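Local structure of cystathionine beta-lyases/cystathionine gamma-synthases (Corynebacterium glutamicum, 5X5H) at residues Phe10-Tyr19 with Ala62-Leu70; Asp87-Lys95 with Met224-Ile235. The protein probably makes L,L-cystathionine and succinate from O-succinyl-L-homoserine and L-cysteine with pyridoxal 5'-phosphate as cofactor, a step of methionine biosynthesis. One frame throughout, in Å; residues are numbered along the deposited sequence.

Contact 1: residues Phe10-Tyr19 with Ala62-Leu70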
ATOM      1  N   PHE A  10      11.507  26.375  -3.326  1.00 13.32           N
ATOM      2  CA  PHE A  10      11.091  25.141  -4.033  1.00 11.77           C
ATOM      3  C   PHE A  10      11.102  23.923  -3.122  1.00 12.29           C
ATOM      4  O   PHE A  10      10.131  23.152  -3.170  1.00 11.73           O
ATOM      5  CB  PHE A  10      12.064  24.885  -5.197  1.00 12.73           C
ATOM      6  CG  PHE A  10      11.665  23.747  -6.095  1.00 12.33           C
ATOM      7  CD1 PHE A  10      11.870  22.450  -5.774  1.00 14.29           C
ATOM      8  CD2 PHE A  10      10.967  24.065  -7.264  1.00 12.50           C
ATOM      9  CE1 PHE A  10      11.401  21.436  -6.661  1.00 13.64           C
ATOM     10  CE2 PHE A  10      10.521  23.051  -8.108  1.00 13.71           C
ATOM     11  CZ  PHE A  10      10.731  21.754  -7.803  1.00 13.11           C
ATOM     12  N   SER A  11      12.165  23.736  -2.334  1.00 12.30           N
ATOM     13  CA  SER A  11      12.213  22.624  -1.401  1.00 12.31           C
ATOM     14  C   SER A  11      11.159  22.705  -0.333  1.00 13.15           C
ATOM     15  O   SER A  11      10.425  21.690  -0.057  1.00 14.42           O
ATOM     16  CB  SER A  11      13.541  22.461  -0.772  1.00 13.76           C
ATOM     17  OG  SER A  11      14.534  22.084  -1.708  1.00 17.03           O
ATOM     18  N   THR A  12      10.871  23.901   0.161  1.00 11.80           N
ATOM     19  CA  THR A  12       9.761  24.119   1.074  1.00 11.10           C
ATOM     20  C   THR A  12       8.452  23.736   0.510  1.00 11.61           C
ATOM     21  O   THR A  12       7.653  22.971   1.099  1.00 12.34           O
ATOM     22  CB  THR A  12       9.770  25.535   1.573  1.00 12.38           C
ATOM     23  OG1 THR A  12      11.052  25.834   2.094  1.00 13.02           O
ATOM     24  CG2 THR A  12       8.704  25.781   2.708  1.00 12.55           C
ATOM     25  N   ALA A  13       8.164  24.243  -0.703  1.00 11.26           N
ATOM     26  CA  ALA A  13       6.919  23.913  -1.390  1.00 10.70           C
ATOM     27  C   ALA A  13       6.711  22.462  -1.698  1.00 10.83           C
ATOM     28  O   ALA A  13       5.595  21.892  -1.672  1.00 11.50           O
ATOM     29  CB  ALA A  13       6.753  24.714  -2.685  1.00 14.39           C
ATOM     30  N   SER A  14       7.826  21.798  -2.060  1.00 10.92           N
ATOM     31  CA  SER A  14       7.756  20.372  -2.426  1.00 11.32           C
ATOM     32  C   SER A  14       7.285  19.510  -1.256  1.00 12.05           C
ATOM     33  O   SER A  14       6.691  18.423  -1.480  1.00 13.33           O
ATOM     34  CB  SER A  14       9.084  19.817  -2.850  1.00 14.20           C
ATOM     35  OG  SER A  14       9.549  20.390  -4.030  1.00 19.94           O
ATOM     36  N   ILE A  15       7.495  19.991  -0.028  1.00 11.30           N
ATOM     37  CA  ILE A  15       7.058  19.299   1.197  1.00 12.47           C
ATOM     38  C   ILE A  15       5.743  19.843   1.659  1.00 13.29           C
ATOM     39  O   ILE A  15       4.916  19.019   2.160  1.00 16.45           O
ATOM     40  CB  ILE A  15       8.182  19.434   2.234  1.00 12.25           C
ATOM     41  CG1 ILE A  15       9.392  18.683   1.761  1.00 11.96           C
ATOM     42  CG2 ILE A  15       7.775  18.963   3.623  1.00 13.26           C
ATOM     43  CD1 ILE A  15      10.683  19.136   2.460  1.00 14.94           C
ATOM     44  N   HIS A  16       5.430  21.130   1.528  1.00 11.35           N
ATOM     45  CA  HIS A  16       4.335  21.735   2.258  1.00 12.89           C
ATOM     46  C   HIS A  16       3.256  22.318   1.414  1.00 13.59           C
ATOM     47  O   HIS A  16       2.187  22.660   1.954  1.00 14.43           O
ATOM     48  CB  HIS A  16       4.877  22.856   3.123  1.00 12.71           C
ATOM     49  CG  HIS A  16       5.808  22.422   4.203  1.00 12.57           C
ATOM     50  ND1 HIS A  16       5.352  21.761   5.336  1.00 14.69           N
ATOM     51  CD2 HIS A  16       7.141  22.409   4.276  1.00 12.66           C
ATOM     52  CE1 HIS A  16       6.414  21.498   6.118  1.00 15.58           C
ATOM     53  NE2 HIS A  16       7.529  21.868   5.488  1.00 12.58           N
ATOM     54  N   ALA A  17       3.360  22.358   0.081  1.00 11.53           N
ATOM     55  CA  ALA A  17       2.355  23.106  -0.710  1.00 12.60           C
ATOM     56  C   ALA A  17       1.033  22.384  -0.878  1.00 14.23           C
ATOM     57  O   ALA A  17       0.044  23.039  -1.242  1.00 17.25           O
ATOM     58  CB  ALA A  17       2.895  23.485  -2.086  1.00 12.80           C
ATOM     59  N   GLY A  18       1.029  21.108  -0.746  1.00 13.83           N
ATOM     60  CA  GLY A  18      -0.146  20.278  -0.937  1.00 14.21           C
ATOM     61  C   GLY A  18      -0.986  19.918   0.249  1.00 13.71           C
ATOM     62  O   GLY A  18      -2.187  19.607   0.074  1.00 15.12           O
ATOM     63  N   TYR A  19      -0.389  19.892   1.353  1.00 12.93           N
ATOM     64  CA  TYR A  19      -0.993  19.422   2.613  1.00 12.34           C
ATOM     65  C   TYR A  19      -0.335  20.092   3.783  1.00 12.95           C
ATOM     66  O   TYR A  19       0.884  20.095   3.875  1.00 14.45           O
ATOM     67  CB  TYR A  19      -0.923  17.902   2.738  1.00 13.00           C
ATOM     68  CG  TYR A  19      -1.478  17.355   4.058  1.00 11.81           C
ATOM     69  CD1 TYR A  19      -2.789  17.098   4.175  1.00 11.48           C
ATOM     70  CD2 TYR A  19      -0.610  17.028   5.077  1.00 10.94           C
ATOM     71  CE1 TYR A  19      -3.312  16.643   5.369  1.00 12.12           C
ATOM     72  CE2 TYR A  19      -1.051  16.569   6.344  1.00 11.83           C
ATOM     73  CZ  TYR A  19      -2.438  16.361   6.471  1.00 12.67           C
ATOM     74  OH  TYR A  19      -2.900  15.919   7.700  1.00 12.32           O
ATOM     75  N   ALA A  62      -3.960  16.725  -3.072  1.00 11.41           N
ATOM     76  CA  ALA A  62      -2.698  17.137  -2.422  1.00 11.38           C
ATOM     77  C   ALA A  62      -1.532  17.115  -3.385  1.00 11.11           C
ATOM     78  O   ALA A  62      -0.719  18.069  -3.461  1.00 11.86           O
ATOM     79  CB  ALA A  62      -2.424  16.356  -1.131  1.00 12.43           C
ATOM     80  N   LEU A  63      -1.432  16.029  -4.133  1.00 10.75           N
ATOM     81  CA  LEU A  63      -0.397  15.930  -5.180  1.00 11.74           C
ATOM     82  C   LEU A  63      -0.494  17.008  -6.249  1.00 11.60           C
ATOM     83  O   LEU A  63       0.508  17.712  -6.563  1.00 10.88           O
ATOM     84  CB  LEU A  63      -0.415  14.567  -5.805  1.00 11.47           C
ATOM     85  CG  LEU A  63       0.468  14.380  -7.045  1.00 12.44           C
ATOM     86  CD1 LEU A  63       1.949  14.590  -6.764  1.00 12.25           C
ATOM     87  CD2 LEU A  63       0.183  13.083  -7.703  1.00 12.49           C
ATOM     88  N   GLU A  64      -1.697  17.175  -6.749  1.00 10.97           N
ATOM     89  CA  GLU A  64      -1.991  18.177  -7.778  1.00 11.50           C
ATOM     90  C   GLU A  64      -1.596  19.551  -7.378  1.00 12.32           C
ATOM     91  O   GLU A  64      -0.913  20.326  -8.099  1.00 12.80           O
ATOM     92  CB  GLU A  64      -3.515  18.184  -8.071  1.00 12.18           C
ATOM     93  CG  GLU A  64      -3.950  16.933  -8.802  1.00 13.91           C
ATOM     94  CD  GLU A  64      -5.467  16.801  -9.053  1.00 13.52           C
ATOM     95  OE1 GLU A  64      -6.271  17.534  -8.361  1.00 15.69           O
ATOM     96  OE2 GLU A  64      -5.886  15.952  -9.884  1.00 14.07           O
ATOM     97  N   GLN A  65      -1.919  19.939  -6.144  1.00 11.76           N
ATOM     98  CA  GLN A  65      -1.623  21.271  -5.641  1.00 11.88           C
ATOM     99  C   GLN A  65      -0.161  21.481  -5.446  1.00 12.53           C
ATOM    100  O   GLN A  65       0.368  22.581  -5.588  1.00 13.11           O
ATOM    101  CB  GLN A  65      -2.431  21.533  -4.355  1.00 14.05           C
ATOM    102  CG  GLN A  65      -3.922  21.628  -4.622  1.00 16.64           C
ATOM    103  CD  GLN A  65      -4.323  22.759  -5.468  1.00 22.29           C
ATOM    104  OE1 GLN A  65      -4.799  22.630  -6.621  1.00 28.91           O
ATOM    105  NE2 GLN A  65      -4.016  23.952  -4.976  1.00 22.57           N
ATOM    106  N   THR A  66       0.585  20.437  -5.088  1.00 10.49           N
ATOM    107  CA  THR A  66       1.993  20.489  -4.867  1.00 12.32           C
ATOM    108  C   THR A  66       2.672  20.771  -6.217  1.00 12.44           C
ATOM    109  O   THR A  66       3.481  21.671  -6.354  1.00 11.99           O
ATOM    110  CB  THR A  66       2.571  19.264  -4.226  1.00 12.81           C
ATOM    111  OG1 THR A  66       1.895  18.923  -3.015  1.00 14.05           O
ATOM    112  CG2 THR A  66       4.023  19.464  -3.877  1.00 13.11           C
ATOM    113  N   VAL A  67       2.450  19.930  -7.223  1.00 11.67           N
ATOM    114  CA  VAL A  67       3.095  20.163  -8.515  1.00 11.44           C
ATOM    115  C   VAL A  67       2.690  21.520  -9.148  1.00 12.30           C
ATOM    116  O   VAL A  67       3.553  22.208  -9.735  1.00 12.70           O
ATOM    117  CB  VAL A  67       2.860  18.975  -9.445  1.00 11.78           C
ATOM    118  CG1 VAL A  67       3.506  19.241 -10.855  1.00 13.13           C
ATOM    119  CG2 VAL A  67       3.430  17.682  -8.855  1.00 12.97           C
ATOM    120  N   ALA A  68       1.436  21.888  -9.007  1.00 11.20           N
ATOM    121  CA  ALA A  68       1.018  23.200  -9.488  1.00 12.56           C
ATOM    122  C   ALA A  68       1.922  24.264  -8.826  1.00 13.71           C
ATOM    123  O   ALA A  68       2.491  25.182  -9.533  1.00 13.48           O
ATOM    124  CB  ALA A  68      -0.415  23.427  -9.196  1.00 13.37           C
ATOM    125  N   ALA A  69       2.096  24.253  -7.516  1.00 11.66           N
ATOM    126  CA  ALA A  69       2.879  25.281  -6.842  1.00 11.85           C
ATOM    127  C   ALA A  69       4.282  25.294  -7.359  1.00 11.52           C
ATOM    128  O   ALA A  69       4.902  26.382  -7.569  1.00 13.60           O
ATOM    129  CB  ALA A  69       2.901  25.053  -5.321  1.00 13.57           C
ATOM    130  N   LEU A  70       4.895  24.126  -7.642  1.00 11.30           N
ATOM    131  CA  LEU A  70       6.309  24.019  -8.089  1.00 11.70           C
ATOM    132  C   LEU A  70       6.467  24.584  -9.498  1.00 12.17           C
ATOM    133  O   LEU A  70       7.628  24.904  -9.803  1.00 14.38           O
ATOM    134  CB  LEU A  70       6.713  22.597  -8.022  1.00 12.60           C
ATOM    135  CG  LEU A  70       6.791  21.988  -6.596  1.00 11.30           C
ATOM    136  CD1 LEU A  70       7.089  20.567  -6.703  1.00 12.54           C
ATOM    137  CD2 LEU A  70       7.672  22.760  -5.688  1.00 12.52           C
TER
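Leu70 sets its CD2 methyl over the centre of the Phe10 ring, 3.7 Å from the centroid and only 10° off the ring normal, a CH-pi contact in which the two side chains stand nearly perpendicular. Phe10 swings its ring anti to the backbone N (chi1 -173°), which brings the ring end up to helix 62-70. The same methyl also touches Ala13 CB and sits 3.4 Å from Ser14 OG; one leucine methyl therefore touches Phe10, Ala13 and Ser14 at once. Ser14 OG is itself turned back along its own helix: it bonds Phe10 O at 3.0 Å, above the carbonyl plane, while Ser14 N reaches that oxygen from the opposite face.

One turn before Leu70, Thr66 CG2 rests against the carbonyl oxygens of Ala13 and Ser14, and Ala17 CB meets Ala69 CB at 3.6 Å. The backbones come closest where Gly18 passes Ala62, their CA atoms 4.3 Å apart. Gly18 CA lies 3.2 Å from Thr66 OG1, backbone directly against side chain. Two CA-H...O contacts link the pair, Gly18 CA to Ala62 O at 3.4 Å and Ala62 CA to Gly18 O in return. Thr66 OG1 is held in place by its bond to Ala62 O (2.8 Å).

The two helical segments, 10-16 and 62-70, run nearly antiparallel, at 168°. Leu251 of helix 241-251 packs on Thr66, Val67 and Leu70, strand 215-219 lies under Leu63 and Val67, and the outer side of helix 10-16 faces the second subunit, where Thr12 bonds Asp371 and Asp374 of that chain.

Contact 2: residues Asp87-Lys95 with Met224-Ile235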
ATOM      1  N   ASP A  87      -3.166  12.552 -23.736  1.00 11.67           N
ATOM      2  CA  ASP A  87      -4.391  12.287 -24.448  1.00 11.68           C
ATOM      3  C   ASP A  87      -5.516  13.211 -24.043  1.00 12.47           C
ATOM      4  O   ASP A  87      -6.236  13.774 -24.879  1.00 12.83           O
ATOM      5  CB  ASP A  87      -4.758  10.839 -24.197  1.00 12.26           C
ATOM      6  CG  ASP A  87      -6.032  10.439 -24.864  1.00 15.66           C
ATOM      7  OD1 ASP A  87      -6.024  10.377 -26.138  1.00 16.05           O
ATOM      8  OD2 ASP A  87      -7.086  10.081 -24.203  1.00 16.59           O
ATOM      9  N   ILE A  88      -5.683  13.423 -22.758  1.00 11.61           N
ATOM     10  CA  ILE A  88      -6.713  14.353 -22.259  1.00 11.85           C
ATOM     11  C   ILE A  88      -6.425  15.748 -22.731  1.00 12.72           C
ATOM     12  O   ILE A  88      -7.375  16.434 -23.205  1.00 13.32           O
ATOM     13  CB  ILE A  88      -6.767  14.330 -20.708  1.00 14.73           C
ATOM     14  CG1 ILE A  88      -7.292  12.995 -20.172  1.00 18.20           C
ATOM     15  CG2 ILE A  88      -7.668  15.461 -20.208  1.00 16.27           C
ATOM     16  CD1 ILE A  88      -8.648  12.565 -20.656  1.00 21.76           C
ATOM     17  N   LEU A  89      -5.186  16.242 -22.667  1.00 12.57           N
ATOM     18  CA  LEU A  89      -4.919  17.598 -23.094  1.00 14.86           C
ATOM     19  C   LEU A  89      -5.190  17.718 -24.580  1.00 14.42           C
ATOM     20  O   LEU A  89      -5.813  18.707 -25.061  1.00 15.65           O
ATOM     21  CB  LEU A  89      -3.472  18.015 -22.705  1.00 19.04           C
ATOM     22  CG  LEU A  89      -2.967  19.383 -22.479  1.00 21.83           C
ATOM     23  CD1 LEU A  89      -3.944  20.298 -21.815  1.00 19.09           C
ATOM     24  CD2 LEU A  89      -1.573  19.197 -21.916  1.00 25.70           C
ATOM     25  N   PHE A  90      -4.853  16.740 -25.397  1.00 13.65           N
ATOM     26  CA  PHE A  90      -5.119  16.715 -26.807  1.00 14.20           C
ATOM     27  C   PHE A  90      -6.640  16.862 -27.038  1.00 14.68           C
ATOM     28  O   PHE A  90      -7.118  17.569 -27.958  1.00 16.20           O
ATOM     29  CB  PHE A  90      -4.644  15.479 -27.577  1.00 15.27           C
ATOM     30  CG  PHE A  90      -3.172  15.363 -27.836  1.00 14.58           C
ATOM     31  CD1 PHE A  90      -2.239  16.331 -27.552  1.00 17.00           C
ATOM     32  CD2 PHE A  90      -2.719  14.173 -28.309  1.00 18.88           C
ATOM     33  CE1 PHE A  90      -0.848  16.121 -27.811  1.00 18.10           C
ATOM     34  CE2 PHE A  90      -1.365  13.976 -28.577  1.00 17.53           C
ATOM     35  CZ  PHE A  90      -0.488  14.958 -28.344  1.00 16.35           C
ATOM     36  N   ARG A  91      -7.458  16.109 -26.289  1.00 13.03           N
ATOM     37  CA  ARG A  91      -8.897  16.072 -26.488  1.00 14.22           C
ATOM     38  C   ARG A  91      -9.532  17.331 -26.081  1.00 15.15           C
ATOM     39  O   ARG A  91     -10.649  17.568 -26.579  1.00 17.29           O
ATOM     40  CB  ARG A  91      -9.469  14.806 -25.780  1.00 14.62           C
ATOM     41  CG  ARG A  91      -9.006  13.577 -26.521  1.00 15.82           C
ATOM     42  CD  ARG A  91      -9.173  12.388 -25.594  1.00 18.92           C
ATOM     43  NE  ARG A  91     -10.519  11.916 -25.726  1.00 19.77           N
ATOM     44  CZ  ARG A  91     -11.028  10.882 -25.075  1.00 18.72           C
ATOM     45  NH1 ARG A  91     -10.281  10.222 -24.232  1.00 19.49           N
ATOM     46  NH2 ARG A  91     -12.213  10.447 -25.429  1.00 19.21           N
ATOM     47  N   ILE A  92      -8.971  18.074 -25.175  1.00 13.52           N
ATOM     48  CA  ILE A  92      -9.496  19.385 -24.774  1.00 14.01           C
ATOM     49  C   ILE A  92      -9.181  20.434 -25.866  1.00 16.58           C
ATOM     50  O   ILE A  92     -10.023  21.211 -26.288  1.00 16.27           O
ATOM     51  CB  ILE A  92      -8.916  19.819 -23.449  1.00 15.13           C
ATOM     52  CG1 ILE A  92      -9.513  18.922 -22.363  1.00 15.93           C
ATOM     53  CG2 ILE A  92      -9.199  21.288 -23.144  1.00 14.82           C
ATOM     54  CD1 ILE A  92      -8.775  19.027 -21.071  1.00 16.36           C
ATOM     55  N   ILE A  93      -7.939  20.436 -26.344  1.00 13.44           N
ATOM     56  CA  ILE A  93      -7.448  21.514 -27.197  1.00 13.73           C
ATOM     57  C   ILE A  93      -7.873  21.267 -28.633  1.00 15.51           C
ATOM     58  O   ILE A  93      -8.085  22.293 -29.349  1.00 16.40           O
ATOM     59  CB  ILE A  93      -5.946  21.632 -27.043  1.00 13.72           C
ATOM     60  CG1 ILE A  93      -5.614  22.151 -25.656  1.00 14.86           C
ATOM     61  CG2 ILE A  93      -5.347  22.663 -28.067  1.00 16.08           C
ATOM     62  CD1 ILE A  93      -4.178  22.202 -25.280  1.00 14.77           C
ATOM     63  N   LEU A  94      -7.964  20.058 -29.083  1.00 13.95           N
ATOM     64  CA  LEU A  94      -8.174  19.731 -30.510  1.00 14.07           C
ATOM     65  C   LEU A  94      -9.587  19.154 -30.670  1.00 15.80           C
ATOM     66  O   LEU A  94     -10.189  18.526 -29.740  1.00 16.22           O
ATOM     67  CB  LEU A  94      -7.225  18.641 -30.907  1.00 15.87           C
ATOM     68  CG  LEU A  94      -5.736  18.980 -30.763  1.00 15.81           C
ATOM     69  CD1 LEU A  94      -4.868  17.794 -30.886  1.00 16.46           C
ATOM     70  CD2 LEU A  94      -5.245  20.051 -31.735  1.00 18.57           C
ATOM     71  N   LYS A  95     -10.091  19.305 -31.890  1.00 15.80           N
ATOM     72  CA  LYS A  95     -11.246  18.626 -32.461  1.00 15.49           C
ATOM     73  C   LYS A  95     -10.999  18.243 -33.890  1.00 17.37           C
ATOM     74  O   LYS A  95      -9.979  18.717 -34.447  1.00 17.22           O
ATOM     75  CB  LYS A  95     -12.486  19.611 -32.369  1.00 16.03           C
ATOM     76  CG  LYS A  95     -12.891  19.993 -30.962  1.00 15.96           C
ATOM     77  CD  LYS A  95     -13.363  18.770 -30.146  1.00 17.72           C
ATOM     78  CE  LYS A  95     -13.560  19.121 -28.649  1.00 19.53           C
ATOM     79  NZ  LYS A  95     -12.312  19.568 -27.981  1.00 20.16           N
ATOM     80  N   MET A 224      -9.192  26.064 -18.667  1.00 16.23           N
ATOM     81  CA  MET A 224      -8.466  24.850 -18.859  1.00 15.65           C
ATOM     82  C   MET A 224      -8.522  23.942 -17.656  1.00 14.35           C
ATOM     83  O   MET A 224      -8.784  22.741 -17.784  1.00 14.02           O
ATOM     84  CB  MET A 224      -7.063  25.125 -19.298  1.00 18.17           C
ATOM     85  CG  MET A 224      -6.250  23.860 -19.373  1.00 21.85           C
ATOM     86  SD  MET A 224      -4.834  23.983 -20.476  1.00 36.01           S
ATOM     87  CE  MET A 224      -5.761  23.838 -22.042  1.00 34.81           C
ATOM     88  N   ASP A 225      -8.443  24.447 -16.453  1.00 14.52           N
ATOM     89  CA  ASP A 225      -8.579  23.646 -15.230  1.00 13.52           C
ATOM     90  C   ASP A 225      -9.953  23.016 -15.155  1.00 14.13           C
ATOM     91  O   ASP A 225     -10.118  21.818 -14.903  1.00 14.32           O
ATOM     92  CB  ASP A 225      -8.328  24.428 -13.973  1.00 15.70           C
ATOM     93  CG  ASP A 225      -8.492  23.550 -12.743  1.00 15.69           C
ATOM     94  OD1 ASP A 225      -7.623  22.668 -12.591  1.00 16.50           O
ATOM     95  OD2 ASP A 225      -9.446  23.728 -11.959  1.00 16.65           O
ATOM     96  N   GLU A 226     -11.001  23.807 -15.518  1.00 14.78           N
ATOM     97  CA  GLU A 226     -12.351  23.235 -15.517  1.00 13.79           C
ATOM     98  C   GLU A 226     -12.481  22.094 -16.526  1.00 13.30           C
ATOM     99  O   GLU A 226     -13.147  21.101 -16.242  1.00 14.54           O
ATOM    100  CB  GLU A 226     -13.404  24.349 -15.868  1.00 17.22           C
ATOM    101  CG  GLU A 226     -13.627  25.325 -14.750  1.00 22.77           C
ATOM    102  CD  GLU A 226     -14.368  26.592 -15.247  1.00 30.93           C
ATOM    103  OE1 GLU A 226     -14.670  26.795 -16.469  1.00 30.32           O
ATOM    104  OE2 GLU A 226     -14.461  27.481 -14.382  1.00 31.82           O
ATOM    105  N   GLU A 227     -11.939  22.227 -17.736  1.00 13.75           N
ATOM    106  CA  GLU A 227     -12.036  21.179 -18.754  1.00 15.15           C
ATOM    107  C   GLU A 227     -11.168  19.964 -18.297  1.00 14.60           C
ATOM    108  O   GLU A 227     -11.623  18.838 -18.511  1.00 13.65           O
ATOM    109  CB  GLU A 227     -11.538  21.678 -20.108  1.00 17.69           C
ATOM    110  CG  GLU A 227     -12.414  22.786 -20.742  1.00 20.20           C
ATOM    111  CD  GLU A 227     -13.870  22.337 -20.694  1.00 33.69           C
ATOM    112  OE1 GLU A 227     -14.198  21.230 -21.219  1.00 37.78           O
ATOM    113  OE2 GLU A 227     -14.678  22.999 -19.976  1.00 49.65           O
ATOM    114  N   LEU A 228     -10.017  20.189 -17.700  1.00 13.41           N
ATOM    115  CA  LEU A 228      -9.160  19.022 -17.175  1.00 12.86           C
ATOM    116  C   LEU A 228      -9.949  18.290 -16.128  1.00 13.21           C
ATOM    117  O   LEU A 228      -9.960  17.066 -16.121  1.00 13.20           O
ATOM    118  CB  LEU A 228      -7.849  19.560 -16.647  1.00 12.47           C
ATOM    119  CG  LEU A 228      -6.849  20.028 -17.730  1.00 13.88           C
ATOM    120  CD1 LEU A 228      -5.795  20.900 -17.103  1.00 15.33           C
ATOM    121  CD2 LEU A 228      -6.222  18.820 -18.417  1.00 14.46           C
ATOM    122  N   LEU A 229     -10.611  19.010 -15.215  1.00 13.14           N
ATOM    123  CA  LEU A 229     -11.456  18.345 -14.213  1.00 13.98           C
ATOM    124  C   LEU A 229     -12.604  17.592 -14.801  1.00 13.48           C
ATOM    125  O   LEU A 229     -12.887  16.462 -14.416  1.00 14.13           O
ATOM    126  CB  LEU A 229     -11.931  19.411 -13.201  1.00 13.93           C
ATOM    127  CG  LEU A 229     -12.909  18.885 -12.131  1.00 16.23           C
ATOM    128  CD1 LEU A 229     -12.251  17.865 -11.264  1.00 17.51           C
ATOM    129  CD2 LEU A 229     -13.376  20.067 -11.281  1.00 19.17           C
ATOM    130  N   PHE A 230     -13.299  18.195 -15.804  1.00 12.88           N
ATOM    131  CA  PHE A 230     -14.392  17.580 -16.476  1.00 14.07           C
ATOM    132  C   PHE A 230     -13.922  16.295 -17.085  1.00 14.41           C
ATOM    133  O   PHE A 230     -14.563  15.239 -16.967  1.00 14.41           O
ATOM    134  CB  PHE A 230     -14.960  18.500 -17.560  1.00 15.65           C
ATOM    135  CG  PHE A 230     -15.977  17.832 -18.432  1.00 18.21           C
ATOM    136  CD1 PHE A 230     -17.274  17.718 -17.956  1.00 22.41           C
ATOM    137  CD2 PHE A 230     -15.634  17.157 -19.610  1.00 19.73           C
ATOM    138  CE1 PHE A 230     -18.234  17.031 -18.714  1.00 24.18           C
ATOM    139  CE2 PHE A 230     -16.604  16.468 -20.343  1.00 21.95           C
ATOM    140  CZ  PHE A 230     -17.866  16.395 -19.873  1.00 23.97           C
ATOM    141  N   MET A 231     -12.758  16.304 -17.733  1.00 13.68           N
ATOM    142  CA  MET A 231     -12.303  15.110 -18.385  1.00 13.67           C
ATOM    143  C   MET A 231     -11.729  14.048 -17.421  1.00 13.12           C
ATOM    144  O   MET A 231     -11.865  12.831 -17.654  1.00 13.52           O
ATOM    145  CB  MET A 231     -11.215  15.463 -19.458  1.00 14.30           C
ATOM    146  CG  MET A 231     -11.738  16.294 -20.545  1.00 15.32           C
ATOM    147  SD  MET A 231     -12.929  15.548 -21.667  1.00 17.34           S
ATOM    148  CE  MET A 231     -11.806  14.921 -22.914  1.00 22.27           C
ATOM    149  N   GLN A 232     -11.075  14.516 -16.367  1.00 14.31           N
ATOM    150  CA  GLN A 232     -10.600  13.632 -15.331  1.00 15.59           C
ATOM    151  C   GLN A 232     -11.754  12.748 -14.874  1.00 15.81           C
ATOM    152  O   GLN A 232     -11.647  11.519 -14.793  1.00 20.24           O
ATOM    153  CB  GLN A 232     -10.047  14.523 -14.177  1.00 18.59           C
ATOM    154  CG  GLN A 232      -9.212  13.765 -13.173  1.00 19.29           C
ATOM    155  CD  GLN A 232      -8.740  14.690 -12.114  1.00 19.85           C
ATOM    156  OE1 GLN A 232      -9.524  15.437 -11.575  1.00 18.40           O
ATOM    157  NE2 GLN A 232      -7.493  14.619 -11.723  1.00 16.40           N
ATOM    158  N   GLY A 233     -12.886  13.339 -14.510  1.00 14.91           N
ATOM    159  CA  GLY A 233     -14.046  12.667 -14.005  1.00 15.62           C
ATOM    160  C   GLY A 233     -14.828  11.992 -15.112  1.00 17.22           C
ATOM    161  O   GLY A 233     -15.413  10.890 -15.003  1.00 19.88           O
ATOM    162  N   GLY A 234     -14.894  12.534 -16.314  1.00 14.94           N
ATOM    163  CA  GLY A 234     -15.787  12.050 -17.323  1.00 15.10           C
ATOM    164  C   GLY A 234     -15.185  10.971 -18.198  1.00 17.00           C
ATOM    165  O   GLY A 234     -15.912  10.083 -18.726  1.00 19.06           O
ATOM    166  N   ILE A 235     -13.872  11.019 -18.444  1.00 16.02           N
ATOM    167  CA  ILE A 235     -13.171   9.933 -19.133  1.00 15.26           C
ATOM    168  C   ILE A 235     -12.566   8.986 -18.047  1.00 15.83           C
ATOM    169  O   ILE A 235     -12.471   7.784 -18.242  1.00 16.70           O
ATOM    170  CB  ILE A 235     -12.054  10.447 -20.031  1.00 17.74           C
ATOM    171  CG1 ILE A 235     -12.381  11.630 -20.959  1.00 23.79           C
ATOM    172  CG2 ILE A 235     -11.295   9.346 -20.786  1.00 20.13           C
ATOM    173  CD1 ILE A 235     -13.513  11.411 -21.879  1.00 25.42           C
TER
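The guanidinium of Arg91 has Ile235 CD1 over one face, 3.9 Å from NH2, while the CG2 branch of the same isoleucine comes 3.7 Å from NH1. Met231 CE approaches the group obliquely and makes its close contact lower down, on Arg91 CB. A bend at chi3 (86°) turns the arginine head back along its own helix, where NH1 forms a salt bridge with the syn side of Asp87 OD2 at 3.2 Å, tilted 23° out of the carboxylate plane. The stronger partner lies across a subunit boundary: Arg91 NH2 pairs with Asp87 of the third subunit, and Asp87 OD1 takes Arg91 of that subunit in return. The carboxylates probably offset the charge of the two arginines, whose NH1 atoms come close together.

Beyond the arginine head the touching groups are mostly hydrocarbon, and no hydrogen bond crosses between the helices. Ile88 and Met231 lie alongside one another, pointing opposite ways, with Ile88 CG2 against Met231 CB at 3.6 Å, and Ile88 CD1 reaches on to Ile235. Helices 87-93 and 224-235 cross at 121°, and both belong to the large PLP-binding domain with its seven-stranded mixed sheet, the fold-type I arrangement of this family. Ile88 also touches Phe79 and Leu228 touches Arg77, both on edge strand 75-79, and Leu89 leans on Trp148 of strand 144-150.

Ile92 gives the largest buried surface of the contact. Its CD1 presses on Leu228 CD2 at 3.7 Å, the two side chains roughly perpendicular, while its CG2 lies against Glu227 CB and its CG1 against Met231 CG. At the far end Met224 carries CG anti to its backbone N and then bends at chi3, which delivers CE to the CD1 methyls of Leu89 and Ile93, 4.0 Å from each.

In the fold
Contact 1 comes first along the chain and closes before contact 2 opens; their centres are 23 Å apart. They are nevertheless joined directly: Glu64 OE2, on the side of helix 62-70 turned from contact 1, probably accepts a hydrogen bond from Gln232 NE2 of helix 224-235 at 2.8 Å. Both residues also bond strand 75-79, through Ala78 N and Ala78 O respectively, so the edge strand ties the two helices together. The side chain of Ile235 in contact 2 and a bound pyridoxal phosphate have their nearest atoms about 9 Å apart, and the nearest side-chain atom of Leu70 in contact 1 is about 8 Å from a magnesium ion. Each contact also borders a different neighbouring subunit.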